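PDB 1ZJR: tRNA (guanosine(18)-2'-O)-methyltransferase from Aquifex aeolicus, which catalyses transfer of a methyl group from S-adenosyl-L-methionine to the 2'-O of guanosine 18 in a subset of tRNA species. Local coordinates for residues A[75-79]-A[191-195]. Numbering follows the deposited sequence.
Sequences HKWVF and ILKKW
Trp195 slides its indole between the side chains of Trp77 and Phe79, and its CZ2 lies over one face of the Phe79 ring, near its CE1 side. The closest atoms of these two rings are Trp195 CZ2 and Phe79 CE1, 3.3 Å apart. The Phe79 and Trp195 rings meet obliquely, their planes 38° apart. Trp195 NE1 sits 3.5 Å from Phe79 CE2. On the Trp77 side the planes are nearly parallel, at 9°, but displaced so far that little of one ring lies over the other. Trp77 CB lies 3.8 Å from Trp195 CZ3, and Trp77 CD1 lies close to Trp195 CE3. Lys76 O stands 3.6 Å above the centre of one face of the Trp195 ring, and Ile191 CG2, one helical turn back, touches the opposite face near its border. In Trp195, CG lies anti to the carbonyl carbon (chi1 -76°), which carries the indole off the helix toward residues 75-79. This aromatic cluster joins the C-terminal helix 185-200 to the edge of the parallel sheet of the SPOUT-type methyltransferase fold. Phe79 starts strand 79-82, at one edge of the sheet within this chain, and pairs by backbone with Leu54 and with Leu52, which also touches Trp195. Ile191 CD1 meets the Phe79 ring at its edge, 4.1 Å from CE1. Trp77 O, 3.1 Å from Trp195 CH2, is hydrogen-bonded by Arg22 NH2. The Trp77 side chain also packs on Leu15 and Val18 of helix 7-19.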
loop_
_atom_site.group_PDB
_atom_site.type_symbol
_atom_site.label_atom_id
_atom_site.label_comp_id
_atom_site.label_asym_id
_atom_site.label_seq_id
_atom_site.Cartn_x
_atom_site.Cartn_y
_atom_site.Cartn_z
ATOM N N HIS A 75 2.421 4.008 -11.332
ATOM C CA HIS A 75 2.777 5.008 -10.331
ATOM C C HIS A 75 1.895 6.247 -10.469
ATOM O O HIS A 75 1.893 7.120 -9.600
ATOM C CB HIS A 75 4.242 5.420 -10.498
ATOM C CG HIS A 75 4.529 6.108 -11.797
ATOM N ND1 HIS A 75 4.400 5.479 -13.018
ATOM C CD2 HIS A 75 4.910 7.379 -12.069
ATOM C CE1 HIS A 75 4.688 6.333 -13.984
ATOM N NE2 HIS A 75 5.000 7.493 -13.436
ATOM N N LYS A 76 1.145 6.315 -11.563
ATOM C CA LYS A 76 0.287 7.460 -11.823
ATOM C C LYS A 76 -1.086 7.412 -11.162
ATOM O O LYS A 76 -1.672 8.464 -10.888
ATOM C CB LYS A 76 0.123 7.645 -13.332
ATOM C CG LYS A 76 1.429 7.904 -14.057
ATOM C CD LYS A 76 1.224 8.012 -15.560
ATOM C CE LYS A 76 2.536 8.314 -16.265
ATOM N NZ LYS A 76 3.146 9.579 -15.765
ATOM N N TRP A 77 -1.604 6.214 -10.890
ATOM C CA TRP A 77 -2.929 6.123 -10.283
ATOM C C TRP A 77 -2.975 5.709 -8.814
ATOM O O TRP A 77 -3.995 5.226 -8.324
ATOM C CB TRP A 77 -3.835 5.224 -11.137
ATOM C CG TRP A 77 -4.114 5.810 -12.507
ATOM C CD1 TRP A 77 -3.637 6.991 -13.005
ATOM C CD2 TRP A 77 -4.908 5.231 -13.551
ATOM N NE1 TRP A 77 -4.080 7.179 -14.292
ATOM C CE2 TRP A 77 -4.861 6.115 -14.654
ATOM C CE3 TRP A 77 -5.653 4.051 -13.665
ATOM C CZ2 TRP A 77 -5.529 5.854 -15.856
ATOM C CZ3 TRP A 77 -6.319 3.791 -14.863
ATOM C CH2 TRP A 77 -6.251 4.691 -15.940
ATOM N N VAL A 78 -1.861 5.912 -8.119
ATOM C CA VAL A 78 -1.761 5.637 -6.692
ATOM C C VAL A 78 -1.109 6.891 -6.113
ATOM O O VAL A 78 -0.148 7.398 -6.692
ATOM C CB VAL A 78 -0.846 4.418 -6.389
ATOM C CG1 VAL A 78 -0.610 4.303 -4.884
ATOM C CG2 VAL A 78 -1.488 3.133 -6.909
ATOM N N PHE A 79 -1.644 7.414 -5.010
ATOM C CA PHE A 79 -1.056 8.599 -4.384
ATOM C C PHE A 79 0.132 8.124 -3.560
ATOM O O PHE A 79 -0.026 7.328 -2.630
ATOM C CB PHE A 79 -2.045 9.304 -3.450
ATOM C CG PHE A 79 -3.091 10.110 -4.160
ATOM C CD1 PHE A 79 -4.352 9.579 -4.403
ATOM C CD2 PHE A 79 -2.818 11.410 -4.575
ATOM C CE1 PHE A 79 -5.333 10.333 -5.048
ATOM C CE2 PHE A 79 -3.786 12.171 -5.220
ATOM C CZ PHE A 79 -5.051 11.629 -5.458
ATOM N N ILE A 191 -10.480 13.594 -8.022
ATOM C CA ILE A 191 -9.282 12.895 -8.447
ATOM C C ILE A 191 -9.152 12.884 -9.966
ATOM O O ILE A 191 -8.065 13.106 -10.495
ATOM C CB ILE A 191 -9.259 11.454 -7.902
ATOM C CG1 ILE A 191 -9.261 11.498 -6.369
ATOM C CG2 ILE A 191 -8.031 10.709 -8.437
ATOM C CD1 ILE A 191 -9.369 10.136 -5.701
ATOM N N LEU A 192 -10.252 12.636 -10.671
ATOM C CA LEU A 192 -10.219 12.630 -12.134
ATOM C C LEU A 192 -9.678 13.961 -12.646
ATOM O O LEU A 192 -8.783 14.002 -13.500
ATOM C CB LEU A 192 -11.623 12.404 -12.708
ATOM C CG LEU A 192 -12.184 10.980 -12.723
ATOM C CD1 LEU A 192 -13.622 10.991 -13.234
ATOM C CD2 LEU A 192 -11.313 10.105 -13.610
ATOM N N LYS A 193 -10.231 15.049 -12.122
ATOM C CA LYS A 193 -9.809 16.383 -12.520
ATOM C C LYS A 193 -8.340 16.618 -12.189
ATOM O O LYS A 193 -7.568 17.066 -13.034
ATOM C CB LYS A 193 -10.672 17.439 -11.820
ATOM C CG LYS A 193 -12.117 17.468 -12.283
ATOM C CD LYS A 193 -12.918 18.524 -11.529
ATOM C CE LYS A 193 -14.342 18.615 -12.052
ATOM N NZ LYS A 193 -15.093 17.342 -11.866
ATOM N N LYS A 194 -7.957 16.302 -10.958
ATOM C CA LYS A 194 -6.584 16.498 -10.510
ATOM C C LYS A 194 -5.561 15.724 -11.332
ATOM O O LYS A 194 -4.602 16.302 -11.846
ATOM C CB LYS A 194 -6.454 16.111 -9.036
ATOM C CG LYS A 194 -5.076 16.375 -8.445
ATOM C CD LYS A 194 -5.070 16.158 -6.935
ATOM C CE LYS A 194 -3.718 16.515 -6.329
ATOM N NZ LYS A 194 -3.718 16.407 -4.840
ATOM N N TRP A 195 -5.759 14.417 -11.462
ATOM C CA TRP A 195 -4.812 13.608 -12.216
ATOM C C TRP A 195 -4.786 13.912 -13.705
ATOM O O TRP A 195 -3.737 13.807 -14.340
ATOM C CB TRP A 195 -5.062 12.118 -11.970
ATOM C CG TRP A 195 -4.547 11.675 -10.632
ATOM C CD1 TRP A 195 -3.754 12.395 -9.780
ATOM C CD2 TRP A 195 -4.761 10.408 -10.003
ATOM N NE1 TRP A 195 -3.461 11.653 -8.663
ATOM C CE2 TRP A 195 -4.066 10.429 -8.772
ATOM C CE3 TRP A 195 -5.473 9.255 -10.358
ATOM C CZ2 TRP A 195 -4.062 9.341 -7.895
ATOM C CZ3 TRP A 195 -5.471 8.174 -9.485
ATOM C CH2 TRP A 195 -4.768 8.227 -8.266
#